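PDB 5XYH: CbsA from Xanthomonas oryzae pv. oryzae, which hydrolyses beta-1,4-glycosidic bonds of cellulose as a family 6 exoglucanase, probably releasing cellobiose from chain ends during attack on plant cell walls. Local coordinates for residues L111-A114 and G115-R118; Q117-T121 and E122-V126; C162-A165 and S166-G169; S204-T207 and P208-L212; S272-A275 and E276-N280. One frame throughout, in Å; residues are numbered along the deposited sequence.

Contact 1 (L111-A114 and G115-R118); sequences LTQA and GLQR
T112 and G115 meet where the chain turns from loop into helix 113-131. The first turn of any helix has backbone N-H groups with no carbonyl one turn earlier to bond to, and here the threonine side chain supplies an acceptor: G115 N donates to T112 OG1 over 2.9 Å, at an N-H...O angle of 153°. A chi1 of 64° sets OG1 between the backbone N and carbonyl carbon of T112, which aims the hydroxyl at the opening turn. The same residue also serves through its main chain, since L116 N gives its hydrogen to T112 O at 2.8 Å. The next two donors continue the i to i+4 pattern: Q117 N reaches Q113 O at 2.9 Å, and R118 N reaches A114 O at 3.1 Å. Glycine suits position 115, a buried site where a side-chain carbon would crowd T112 O. A114, by contrast, is a small helix-favouring residue on the exposed side. The aliphatic branch CD2 of L116 lies 3.8 Å from Q113 OE1, the two side chains running side by side; L116 continues onto A173 and Q113 onto I170, both of helix 170-183. Farther along, Q117 NE2 donates to the T121 hydroxyl and R118 pairs with the E122 carboxylate. Threonine accepting from the N-H three residues ahead is the classic N-cap, here starting one of the helices that flank the largely parallel sheet of the family 6 glycoside hydrolase fold.

Contact 2 (Q117-T121 and E122-V126); sequences QRYKT and EYIDV
Helix 113-131 widens here into a pi-type turn: I124 N donates to Y119 O at 2.9 Å with an almost straight N-H...O angle of 176°, and D125 N likewise reaches back five residues to K120 O, whereas E122 N keeps the ordinary i to i+4 bond to R118 O. On the outer side R118 meets E122 in a side-on salt bridge. Its NE binds E122 OE2 at 2.9 Å and its NH2 binds E122 OE1 at the same length, both oxygens lying near the guanidinium plane. The carboxylate is not coplanar with it: the planes stand 35° apart, and NE comes to OE2 from above the carboxylate plane. A bend of R118 at chi3 turns the guanidinium to meet the extended glutamate. A pi-type turn is a local bulge in an alpha helix, and its inward-facing aromatic residues lie over strand 86-92 of the largely parallel sheet. Y119 is trans at chi1 (-179°), and its ring receives I124 CG1 over one face, 3.9 Å from the centroid, a CH-pi contact in which this arm of isoleucine offers its C-H groups. Y123 crosses Y119 obliquely, the ring planes near parallel but slid apart so that they barely overlap; Y119 CE1 comes within 3.6 Å of Y123 CD2. Tyrosines fit because their hydroxyls find partners deeper in the fold, Y119 at E146 and Y123 at L51 O. On another side, T121 OG1 accepts from Q117 NE2 at 3.1 Å, and a water joins that hydroxyl to D125 OD2, while D125 OD1 is held by Y177 of helix 170-183.

Contact 3 (C162-A165 and S166-G169); sequences CGQA and SSSG
A chi1 of 71° in S168 stands OG between the backbone N and the carbonyl carbon of its own residue, where it donates to Q164 O at 2.7 Å. The backbone S168 N donates to that same carbonyl at 2.9 Å, and the two donors approach from opposite faces of the carbonyl plane. Q164 O is thus doubly gripped near the end of helix 160-167. The side chains of Q164 and S167 share one water, which donates to Q164 OE1 at 2.9 Å and lies 3.0 Å from S167 OG; it also gives a weak bond to G163 O. Before this, the backbone is helical, with S167 N bonded to G163 O at 3.0 Å and an N-H...O angle of 171°. Small serines suit such a site, since a short hydroxyl can serve main-chain groups near a helix terminus. G169 leaves helical geometry with a positive phi of 75°, a conformation that favours glycine, and stands at the N-cap position of the helix that follows. S168 OG also bonds I170 N, tying the end of helix 160-167 to the start of helix 170-183. Earlier in the helix, C162 forms a disulfide with C100, while A165 and S166 pack on L153 of helix 150-155, and Q164 touches L111, just ahead of helix 113-131.

Contact 4 (S204-T207 and P208-L212); sequences SNMT and PAISL
Helix 206-218 is the connecting helix of a beta-alpha-beta unit between strands 188-193 and 229-232, and this contact is its opening turn, entered from a short 3-10 segment. M206 and I210, one turn apart, run side by side in the same direction, with M206 SD 3.6 Å from I210 CG1 and somewhat farther from I210 CD1. The methionine chain sets out opposite its backbone N (chi1 175°) and then bends at chi2, which lays the sulfur beside the isoleucine. Long, pliable and apolar, methionine suits a spot where its side chain touches both I210 and helix 271-284. Beneath them the backbone is regular: I210 N donates to M206 O at 2.8 Å with an N-H...O angle of 170°, and A209 N reaches N205 O at 3.0 Å. P208 has no N-H to give, a lack that costs little in the first turn of a helix; its ring packs against the preceding carbonyls, with P208 CG 3.3 Å from N205 O. The backbone S211 N bonds T207 O, and the S211 hydroxyl adds a weak bond to P208 O. N205 ND2 is held by W199 O in the preceding loop. On one flank M206 reaches V277 and A281, and I210 reaches A281 and F282, all on helix 271-284; on another, N205 and L212 touch V154 of helix 150-155.

Contact 5 (S272-A275 and E276-N280); sequences STYA and EVLYN
S272 opens the segment by accepting from E276 N at its carbonyl oxygen, S272 O to E276 N being 3.2 Å. T273 follows with T273 O taking the hydrogen of V277 N at 3.0 Å; its hydroxyl turns back to D270, and the V277 methyl CG2 rests near the same carbonyl. Y274 is the chief side chain. The tyrosine leaves the backbone trans at chi1 (-175°), and L278 CD1 lies over one face of the ring, 3.7 Å from the centroid and displaced toward the rim. The closest approach of that methyl is to Y274 CZ, at 3.4 Å. Leucine suits the place because a branched end can set one methyl on the ring, while the tyrosine hydroxyl is satisfied by I194 O. A275, small and buried, faces F293 of strand 292-296, and A275 O accepts from Y279 N at 2.9 Å. Y279 itself leads away, its ring stacking on H353 and its OH bonding S289 O. The chemistry is thus divided: main-chain bonds set the helical spacing of four residues, and a CH-pi contact between Y274 and L278 uses that spacing to join aromatic and aliphatic surface on the buried side.

All five contacts are short-range, within single helices or at their ends; contacts 1 and 2 overlap, and the others follow in series. Contacts 1 and 2 are successive turns of helix 113-131, share Q117 and R118, and have centres about 10 Å apart. Contact 3, at the end of helix 160-167, touches contact 1 through L111 CD2, 3.6 Å from A165 N. Contacts 4 and 5, on helices 206-218 and 271-284, have centres about 14 Å apart and meet where M206 CE lies 3.6 Å from V277 CG1. Contacts 1 to 3 thus form one group and contacts 4 and 5 another, with helix 113-131 packing on strand 86-92 and helix 271-284 on strand 292-296 of the family 6 sheet.

Contact 1 (L111-A114 and G115-R118)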
loop_
_atom_site.group_PDB
_atom_site.type_symbol
_atom_site.label_atom_id
_atom_site.label_comp_id
_atom_site.label_asym_id
_atom_site.label_seq_id
_atom_site.Cartn_x
_atom_site.Cartn_y
_atom_site.Cartn_z
ATOM N N LEU A 111 -15.268 -15.966 -2.661
ATOM C CA LEU A 111 -16.287 -14.990 -2.283
ATOM C C LEU A 111 -17.610 -15.709 -2.028
ATOM O O LEU A 111 -18.577 -15.613 -2.789
ATOM C CB LEU A 111 -16.429 -13.926 -3.360
ATOM C CG LEU A 111 -17.313 -12.753 -2.943
ATOM C CD1 LEU A 111 -16.557 -11.814 -1.985
ATOM C CD2 LEU A 111 -17.847 -12.011 -4.174
ATOM N N THR A 112 -17.625 -16.446 -0.921
ATOM C CA THR A 112 -18.789 -17.163 -0.426
ATOM C C THR A 112 -18.812 -17.045 1.092
ATOM O O THR A 112 -17.803 -16.712 1.722
ATOM C CB THR A 112 -18.757 -18.653 -0.805
ATOM O OG1 THR A 112 -17.629 -19.266 -0.169
ATOM C CG2 THR A 112 -18.645 -18.849 -2.335
ATOM N N GLN A 113 -19.968 -17.360 1.679
ATOM C CA GLN A 113 -20.058 -17.441 3.136
ATOM C C GLN A 113 -19.078 -18.459 3.706
ATOM O O GLN A 113 -18.447 -18.216 4.744
ATOM C CB GLN A 113 -21.482 -17.787 3.552
ATOM C CG GLN A 113 -22.439 -16.642 3.355
ATOM C CD GLN A 113 -22.048 -15.424 4.167
ATOM O OE1 GLN A 113 -21.650 -15.542 5.330
ATOM N NE2 GLN A 113 -22.155 -14.245 3.555
ATOM N N ALA A 114 -18.918 -19.606 3.039
ATOM C CA ALA A 114 -17.893 -20.541 3.485
ATOM C C ALA A 114 -16.512 -19.891 3.439
ATOM O O ALA A 114 -15.688 -20.091 4.346
ATOM C CB ALA A 114 -17.939 -21.816 2.642
ATOM N N GLY A 115 -16.250 -19.084 2.406
ATOM C CA GLY A 115 -14.981 -18.384 2.337
ATOM C C GLY A 115 -14.811 -17.421 3.492
ATOM O O GLY A 115 -13.750 -17.364 4.117
ATOM N N LEU A 116 -15.869 -16.682 3.808
ATOM C CA LEU A 116 -15.815 -15.728 4.910
ATOM C C LEU A 116 -15.544 -16.425 6.240
ATOM O O LEU A 116 -14.776 -15.914 7.068
ATOM C CB LEU A 116 -17.118 -14.938 4.964
ATOM C CG LEU A 116 -17.271 -13.920 6.091
ATOM C CD1 LEU A 116 -16.186 -12.857 5.992
ATOM C CD2 LEU A 116 -18.651 -13.311 6.058
ATOM N N GLN A 117 -16.145 -17.599 6.460
ATOM C CA GLN A 117 -15.906 -18.297 7.728
ATOM C C GLN A 117 -14.459 -18.763 7.845
ATOM O O GLN A 117 -13.884 -18.764 8.942
ATOM C CB GLN A 117 -16.852 -19.490 7.885
ATOM C CG GLN A 117 -16.792 -20.084 9.299
ATOM C CD GLN A 117 -17.281 -19.091 10.343
ATOM O OE1 GLN A 117 -18.412 -18.627 10.279
ATOM N NE2 GLN A 117 -16.414 -18.733 11.284
ATOM N N ARG A 118 -13.864 -19.200 6.733
ATOM C CA ARG A 118 -12.442 -19.522 6.755
ATOM C C ARG A 118 -11.621 -18.289 7.107
ATOM O O ARG A 118 -10.691 -18.361 7.923
ATOM C CB ARG A 118 -11.988 -20.088 5.408
ATOM C CG ARG A 118 -12.546 -21.442 5.045
ATOM C CD ARG A 118 -11.751 -22.027 3.879
ATOM N NE ARG A 118 -10.391 -22.355 4.297
ATOM C CZ ARG A 118 -9.356 -22.515 3.476
ATOM N NH1 ARG A 118 -9.501 -22.363 2.171
ATOM N NH2 ARG A 118 -8.164 -22.830 3.969
#

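Contact 2 (Q117-T121 and E122-V126)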
loop_
_atom_site.group_PDB
_atom_site.type_symbol
_atom_site.label_atom_id
_atom_site.label_comp_id
_atom_site.label_asym_id
_atom_site.label_seq_id
_atom_site.Cartn_x
_atom_site.Cartn_y
_atom_site.Cartn_z
ATOM N N GLN A 117 -16.145 -17.599 6.460
ATOM C CA GLN A 117 -15.906 -18.297 7.728
ATOM C C GLN A 117 -14.459 -18.763 7.845
ATOM O O GLN A 117 -13.884 -18.764 8.942
ATOM C CB GLN A 117 -16.852 -19.490 7.885
ATOM C CG GLN A 117 -16.792 -20.084 9.299
ATOM C CD GLN A 117 -17.281 -19.091 10.343
ATOM O OE1 GLN A 117 -18.412 -18.627 10.279
ATOM N NE2 GLN A 117 -16.414 -18.733 11.284
ATOM N N ARG A 118 -13.864 -19.200 6.733
ATOM C CA ARG A 118 -12.442 -19.522 6.755
ATOM C C ARG A 118 -11.621 -18.289 7.107
ATOM O O ARG A 118 -10.691 -18.361 7.923
ATOM C CB ARG A 118 -11.988 -20.088 5.408
ATOM C CG ARG A 118 -12.546 -21.442 5.045
ATOM C CD ARG A 118 -11.751 -22.027 3.879
ATOM N NE ARG A 118 -10.391 -22.355 4.297
ATOM C CZ ARG A 118 -9.356 -22.515 3.476
ATOM N NH1 ARG A 118 -9.501 -22.363 2.171
ATOM N NH2 ARG A 118 -8.164 -22.830 3.969
ATOM N N TYR A 119 -11.952 -17.148 6.493
ATOM C CA TYR A 119 -11.274 -15.891 6.807
ATOM C C TYR A 119 -11.319 -15.605 8.307
ATOM O O TYR A 119 -10.306 -15.234 8.916
ATOM C CB TYR A 119 -11.928 -14.753 6.017
ATOM C CG TYR A 119 -11.305 -13.390 6.228
ATOM C CD1 TYR A 119 -10.107 -13.060 5.621
ATOM C CD2 TYR A 119 -11.951 -12.416 6.995
ATOM C CE1 TYR A 119 -9.536 -11.813 5.790
ATOM C CE2 TYR A 119 -11.388 -11.160 7.175
ATOM C CZ TYR A 119 -10.181 -10.868 6.557
ATOM O OH TYR A 119 -9.605 -9.636 6.710
ATOM N N LYS A 120 -12.501 -15.778 8.915
ATOM C CA LYS A 120 -12.655 -15.528 10.347
ATOM C C LYS A 120 -11.830 -16.505 11.178
ATOM O O LYS A 120 -11.084 -16.091 12.072
ATOM C CB LYS A 120 -14.130 -15.615 10.747
ATOM C CG LYS A 120 -15.027 -14.537 10.164
ATOM C CD LYS A 120 -16.488 -14.793 10.529
ATOM C CE LYS A 120 -17.384 -13.633 10.107
ATOM N NZ LYS A 120 -18.823 -13.935 10.385
ATOM N N THR A 121 -11.959 -17.807 10.908
ATOM C CA THR A 121 -11.425 -18.825 11.814
ATOM C C THR A 121 -9.951 -19.133 11.545
ATOM O O THR A 121 -9.145 -19.155 12.480
ATOM C CB THR A 121 -12.278 -20.106 11.724
ATOM O OG1 THR A 121 -13.636 -19.799 12.058
ATOM C CG2 THR A 121 -11.779 -21.176 12.681
ATOM N N GLU A 122 -9.572 -19.370 10.286
ATOM C CA GLU A 122 -8.206 -19.803 9.998
ATOM C C GLU A 122 -7.230 -18.651 9.781
ATOM O O GLU A 122 -6.013 -18.878 9.784
ATOM C CB GLU A 122 -8.176 -20.701 8.763
ATOM C CG GLU A 122 -8.972 -21.976 8.875
ATOM C CD GLU A 122 -9.112 -22.674 7.529
ATOM O OE1 GLU A 122 -8.082 -22.931 6.869
ATOM O OE2 GLU A 122 -10.253 -22.938 7.112
ATOM N N TYR A 123 -7.727 -17.431 9.578
ATOM C CA TYR A 123 -6.867 -16.286 9.301
ATOM C C TYR A 123 -6.958 -15.264 10.433
ATOM O O TYR A 123 -6.025 -15.158 11.229
ATOM C CB TYR A 123 -7.226 -15.688 7.931
ATOM C CG TYR A 123 -6.349 -14.534 7.521
ATOM C CD1 TYR A 123 -5.050 -14.745 7.079
ATOM C CD2 TYR A 123 -6.821 -13.229 7.589
ATOM C CE1 TYR A 123 -4.240 -13.696 6.717
ATOM C CE2 TYR A 123 -6.019 -12.169 7.243
ATOM C CZ TYR A 123 -4.727 -12.406 6.813
ATOM O OH TYR A 123 -3.927 -11.351 6.466
ATOM N N ILE A 124 -8.077 -14.543 10.568
ATOM C CA ILE A 124 -8.164 -13.460 11.557
ATOM C C ILE A 124 -8.008 -13.996 12.984
ATOM O O ILE A 124 -7.268 -13.425 13.798
ATOM C CB ILE A 124 -9.481 -12.679 11.408
ATOM C CG1 ILE A 124 -9.546 -11.910 10.070
ATOM C CG2 ILE A 124 -9.619 -11.707 12.566
ATOM C CD1 ILE A 124 -8.409 -10.917 9.853
ATOM N N ASP A 125 -8.725 -15.076 13.324
ATOM C CA ASP A 125 -8.655 -15.584 14.696
ATOM C C ASP A 125 -7.228 -16.002 15.068
ATOM O O ASP A 125 -6.765 -15.724 16.182
ATOM C CB ASP A 125 -9.628 -16.751 14.883
ATOM C CG ASP A 125 -11.087 -16.298 15.066
ATOM O OD1 ASP A 125 -11.367 -15.079 15.091
ATOM O OD2 ASP A 125 -11.964 -17.179 15.162
ATOM N N VAL A 126 -6.514 -16.650 14.140
ATOM C CA VAL A 126 -5.155 -17.114 14.416
ATOM C C VAL A 126 -4.211 -15.930 14.577
ATOM O O VAL A 126 -3.379 -15.902 15.495
ATOM C CB VAL A 126 -4.684 -18.076 13.309
ATOM C CG1 VAL A 126 -3.208 -18.396 13.457
ATOM C CG2 VAL A 126 -5.511 -19.370 13.338
HETATM O O HOH W 1 -14.195 -18.275 13.908
#

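Contact 3 (C162-A165 and S166-G169)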
loop_
_atom_site.group_PDB
_atom_site.type_symbol
_atom_site.label_atom_id
_atom_site.label_comp_id
_atom_site.label_asym_id
_atom_site.label_seq_id
_atom_site.Cartn_x
_atom_site.Cartn_y
_atom_site.Cartn_z
ATOM N N CYS A 162 -16.692 -7.301 -8.341
ATOM C CA CYS A 162 -16.828 -6.218 -7.375
ATOM C C CYS A 162 -18.285 -5.959 -7.031
ATOM O O CYS A 162 -18.609 -5.702 -5.868
ATOM C CB CYS A 162 -16.167 -4.956 -7.910
ATOM S SG CYS A 162 -14.385 -5.156 -8.208
ATOM N N GLY A 163 -19.175 -6.026 -8.017
ATOM C CA GLY A 163 -20.592 -5.948 -7.711
ATOM C C GLY A 163 -21.018 -7.005 -6.710
ATOM O O GLY A 163 -21.837 -6.742 -5.828
ATOM N N GLN A 164 -20.446 -8.204 -6.816
ATOM C CA GLN A 164 -20.803 -9.280 -5.895
ATOM C C GLN A 164 -20.172 -9.092 -4.521
ATOM O O GLN A 164 -20.799 -9.427 -3.509
ATOM C CB GLN A 164 -20.399 -10.629 -6.480
ATOM C CG GLN A 164 -21.305 -11.068 -7.612
ATOM C CD GLN A 164 -22.761 -11.155 -7.179
ATOM O OE1 GLN A 164 -23.642 -10.508 -7.764
ATOM N NE2 GLN A 164 -23.024 -11.959 -6.149
ATOM N N ALA A 165 -18.928 -8.587 -4.463
ATOM C CA ALA A 165 -18.320 -8.223 -3.182
ATOM C C ALA A 165 -19.200 -7.262 -2.409
ATOM O O ALA A 165 -19.253 -7.309 -1.172
ATOM C CB ALA A 165 -16.953 -7.582 -3.402
ATOM N N SER A 166 -19.906 -6.391 -3.124
ATOM C CA SER A 166 -20.814 -5.452 -2.486
ATOM C C SER A 166 -22.112 -6.131 -2.071
ATOM O O SER A 166 -22.474 -6.136 -0.886
ATOM C CB SER A 166 -21.104 -4.299 -3.435
ATOM O OG SER A 166 -21.805 -3.301 -2.740
ATOM N N SER A 167 -22.823 -6.707 -3.047
ATOM C CA SER A 167 -24.169 -7.218 -2.807
ATOM C C SER A 167 -24.171 -8.386 -1.831
ATOM O O SER A 167 -25.139 -8.559 -1.081
ATOM C CB SER A 167 -24.810 -7.630 -4.133
ATOM O OG SER A 167 -24.171 -8.772 -4.679
ATOM N N SER A 168 -23.103 -9.188 -1.818
ATOM C CA SER A 168 -23.003 -10.287 -0.864
ATOM C C SER A 168 -22.755 -9.801 0.557
ATOM O O SER A 168 -22.942 -10.574 1.502
ATOM C CB SER A 168 -21.879 -11.239 -1.266
ATOM O OG SER A 168 -20.610 -10.627 -1.047
ATOM N N GLY A 169 -22.309 -8.558 0.730
ATOM C CA GLY A 169 -21.937 -8.067 2.044
ATOM C C GLY A 169 -20.619 -8.589 2.570
ATOM O O GLY A 169 -20.216 -8.198 3.668
HETATM O O HOH W 2 -24.208 -7.650 -7.508
#

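Contact 4 (S204-T207 and P208-L212)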
loop_
_atom_site.group_PDB
_atom_site.type_symbol
_atom_site.label_atom_id
_atom_site.label_comp_id
_atom_site.label_asym_id
_atom_site.label_seq_id
_atom_site.Cartn_x
_atom_site.Cartn_y
_atom_site.Cartn_z
ATOM N N SER A 204 -19.445 12.210 -7.618
ATOM C CA SER A 204 -20.451 11.465 -6.873
ATOM C C SER A 204 -19.876 10.248 -6.161
ATOM O O SER A 204 -20.645 9.473 -5.573
ATOM C CB SER A 204 -21.591 11.034 -7.797
ATOM O OG SER A 204 -21.142 10.061 -8.705
ATOM N N ASN A 205 -18.553 10.062 -6.203
ATOM C CA ASN A 205 -17.927 8.950 -5.497
ATOM C C ASN A 205 -17.652 9.283 -4.036
ATOM O O ASN A 205 -17.572 8.373 -3.208
ATOM C CB ASN A 205 -16.612 8.546 -6.178
ATOM C CG ASN A 205 -16.822 7.907 -7.538
ATOM O OD1 ASN A 205 -17.868 7.305 -7.805
ATOM N ND2 ASN A 205 -15.813 8.019 -8.408
ATOM N N MET A 206 -17.491 10.561 -3.702
ATOM C CA MET A 206 -17.024 10.908 -2.363
ATOM C C MET A 206 -18.035 10.482 -1.296
ATOM O O MET A 206 -17.680 9.806 -0.323
ATOM C CB MET A 206 -16.727 12.407 -2.295
ATOM C CG MET A 206 -16.330 12.926 -0.909
ATOM S SD MET A 206 -14.713 12.312 -0.366
ATOM C CE MET A 206 -13.696 13.771 -0.610
ATOM N N THR A 207 -19.309 10.850 -1.469
ATOM C CA THR A 207 -20.316 10.488 -0.469
ATOM C C THR A 207 -20.417 8.988 -0.232
ATOM O O THR A 207 -20.343 8.570 0.940
ATOM C CB THR A 207 -21.672 11.087 -0.855
ATOM O OG1 THR A 207 -21.631 12.506 -0.638
ATOM C CG2 THR A 207 -22.796 10.460 -0.028
ATOM N N PRO A 208 -20.570 8.126 -1.249
ATOM C CA PRO A 208 -20.586 6.683 -0.944
ATOM C C PRO A 208 -19.270 6.186 -0.368
ATOM O O PRO A 208 -19.289 5.275 0.467
ATOM C CB PRO A 208 -20.917 6.027 -2.296
ATOM C CG PRO A 208 -20.551 7.047 -3.331
ATOM C CD PRO A 208 -20.787 8.387 -2.684
ATOM N N ALA A 209 -18.132 6.761 -0.763
ATOM C CA ALA A 209 -16.855 6.321 -0.207
ATOM C C ALA A 209 -16.786 6.622 1.282
ATOM O O ALA A 209 -16.581 5.726 2.108
ATOM C CB ALA A 209 -15.694 6.995 -0.937
ATOM N N ILE A 210 -16.965 7.893 1.640
ATOM C CA ILE A 210 -16.964 8.278 3.047
ATOM C C ILE A 210 -18.032 7.510 3.812
ATOM O O ILE A 210 -17.761 6.943 4.871
ATOM C CB ILE A 210 -17.145 9.798 3.184
ATOM C CG1 ILE A 210 -16.006 10.553 2.488
ATOM C CG2 ILE A 210 -17.284 10.188 4.643
ATOM C CD1 ILE A 210 -14.610 10.139 2.909
ATOM N N SER A 211 -19.261 7.454 3.284
ATOM C CA SER A 211 -20.314 6.764 4.024
ATOM C C SER A 211 -20.051 5.265 4.133
ATOM O O SER A 211 -20.429 4.646 5.136
ATOM C CB SER A 211 -21.679 7.017 3.386
ATOM O OG SER A 211 -21.968 6.041 2.404
ATOM N N LEU A 212 -19.386 4.671 3.134
ATOM C CA LEU A 212 -19.015 3.262 3.219
ATOM C C LEU A 212 -18.045 3.016 4.363
ATOM O O LEU A 212 -18.290 2.170 5.224
ATOM C CB LEU A 212 -18.399 2.784 1.902
ATOM C CG LEU A 212 -17.783 1.382 1.908
ATOM C CD1 LEU A 212 -18.824 0.337 2.229
ATOM C CD2 LEU A 212 -17.117 1.096 0.556
#

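Contact 5 (S272-A275 and E276-N280)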
loop_
_atom_site.group_PDB
_atom_site.type_symbol
_atom_site.label_atom_id
_atom_site.label_comp_id
_atom_site.label_asym_id
_atom_site.label_seq_id
_atom_site.Cartn_x
_atom_site.Cartn_y
_atom_site.Cartn_z
ATOM N N SER A 272 -0.182 13.631 -0.797
ATOM C CA SER A 272 -0.392 14.637 0.240
ATOM C C SER A 272 -1.743 15.316 0.067
ATOM O O SER A 272 -2.517 15.435 1.022
ATOM C CB SER A 272 0.737 15.662 0.222
ATOM O OG SER A 272 1.942 15.078 0.683
ATOM N N THR A 273 -2.051 15.758 -1.155
ATOM C CA THR A 273 -3.363 16.339 -1.418
ATOM C C THR A 273 -4.481 15.327 -1.139
ATOM O O THR A 273 -5.498 15.669 -0.517
ATOM C CB THR A 273 -3.428 16.841 -2.870
ATOM O OG1 THR A 273 -2.284 17.667 -3.147
ATOM C CG2 THR A 273 -4.708 17.633 -3.132
ATOM N N TYR A 274 -4.284 14.070 -1.553
ATOM C CA TYR A 274 -5.302 13.034 -1.360
ATOM C C TYR A 274 -5.618 12.829 0.125
ATOM O O TYR A 274 -6.792 12.779 0.522
ATOM C CB TYR A 274 -4.833 11.727 -2.008
ATOM C CG TYR A 274 -5.852 10.597 -1.992
ATOM C CD1 TYR A 274 -7.182 10.829 -2.320
ATOM C CD2 TYR A 274 -5.477 9.292 -1.656
ATOM C CE1 TYR A 274 -8.122 9.801 -2.298
ATOM C CE2 TYR A 274 -6.406 8.246 -1.649
ATOM C CZ TYR A 274 -7.727 8.511 -1.969
ATOM O OH TYR A 274 -8.649 7.505 -1.957
ATOM N N ALA A 275 -4.582 12.688 0.958
ATOM C CA ALA A 275 -4.807 12.435 2.382
ATOM C C ALA A 275 -5.559 13.588 3.045
ATOM O O ALA A 275 -6.411 13.367 3.914
ATOM C CB ALA A 275 -3.474 12.196 3.093
ATOM N N GLU A 276 -5.262 14.827 2.643
ATOM C CA GLU A 276 -5.929 15.981 3.245
ATOM C C GLU A 276 -7.386 16.071 2.813
ATOM O O GLU A 276 -8.270 16.370 3.628
ATOM C CB GLU A 276 -5.185 17.263 2.881
ATOM C CG GLU A 276 -5.792 18.548 3.462
ATOM C CD GLU A 276 -5.773 18.620 5.007
ATOM O OE1 GLU A 276 -5.030 17.842 5.675
ATOM O OE2 GLU A 276 -6.494 19.498 5.554
ATOM N N VAL A 277 -7.655 15.823 1.536
ATOM C CA VAL A 277 -9.033 15.796 1.060
ATOM C C VAL A 277 -9.848 14.769 1.839
ATOM O O VAL A 277 -10.974 15.045 2.278
ATOM C CB VAL A 277 -9.040 15.524 -0.456
ATOM C CG1 VAL A 277 -10.353 14.945 -0.904
ATOM C CG2 VAL A 277 -8.715 16.813 -1.213
ATOM N N LEU A 278 -9.283 13.576 2.049
ATOM C CA LEU A 278 -9.998 12.541 2.788
ATOM C C LEU A 278 -10.179 12.930 4.250
ATOM O O LEU A 278 -11.270 12.777 4.803
ATOM C CB LEU A 278 -9.254 11.211 2.675
ATOM C CG LEU A 278 -9.378 10.540 1.301
ATOM C CD1 LEU A 278 -8.579 9.251 1.256
ATOM C CD2 LEU A 278 -10.839 10.271 0.979
ATOM N N TYR A 279 -9.114 13.429 4.883
ATOM C CA TYR A 279 -9.185 13.852 6.277
ATOM C C TYR A 279 -10.344 14.819 6.503
ATOM O O TYR A 279 -11.153 14.635 7.421
ATOM C CB TYR A 279 -7.860 14.490 6.697
ATOM C CG TYR A 279 -7.937 15.090 8.082
ATOM C CD1 TYR A 279 -7.685 14.310 9.213
ATOM C CD2 TYR A 279 -8.301 16.423 8.267
ATOM C CE1 TYR A 279 -7.775 14.847 10.495
ATOM C CE2 TYR A 279 -8.404 16.969 9.547
ATOM C CZ TYR A 279 -8.132 16.173 10.656
ATOM O OH TYR A 279 -8.224 16.700 11.921
ATOM N N ASN A 280 -10.446 15.856 5.665
ATOM C CA ASN A 280 -11.503 16.848 5.833
ATOM C C ASN A 280 -12.878 16.238 5.626
ATOM O O ASN A 280 -13.830 16.570 6.341
ATOM C CB ASN A 280 -11.283 18.015 4.871
ATOM C CG ASN A 280 -10.102 18.850 5.264
ATOM O OD1 ASN A 280 -9.818 19.004 6.448
ATOM N ND2 ASN A 280 -9.389 19.375 4.284
#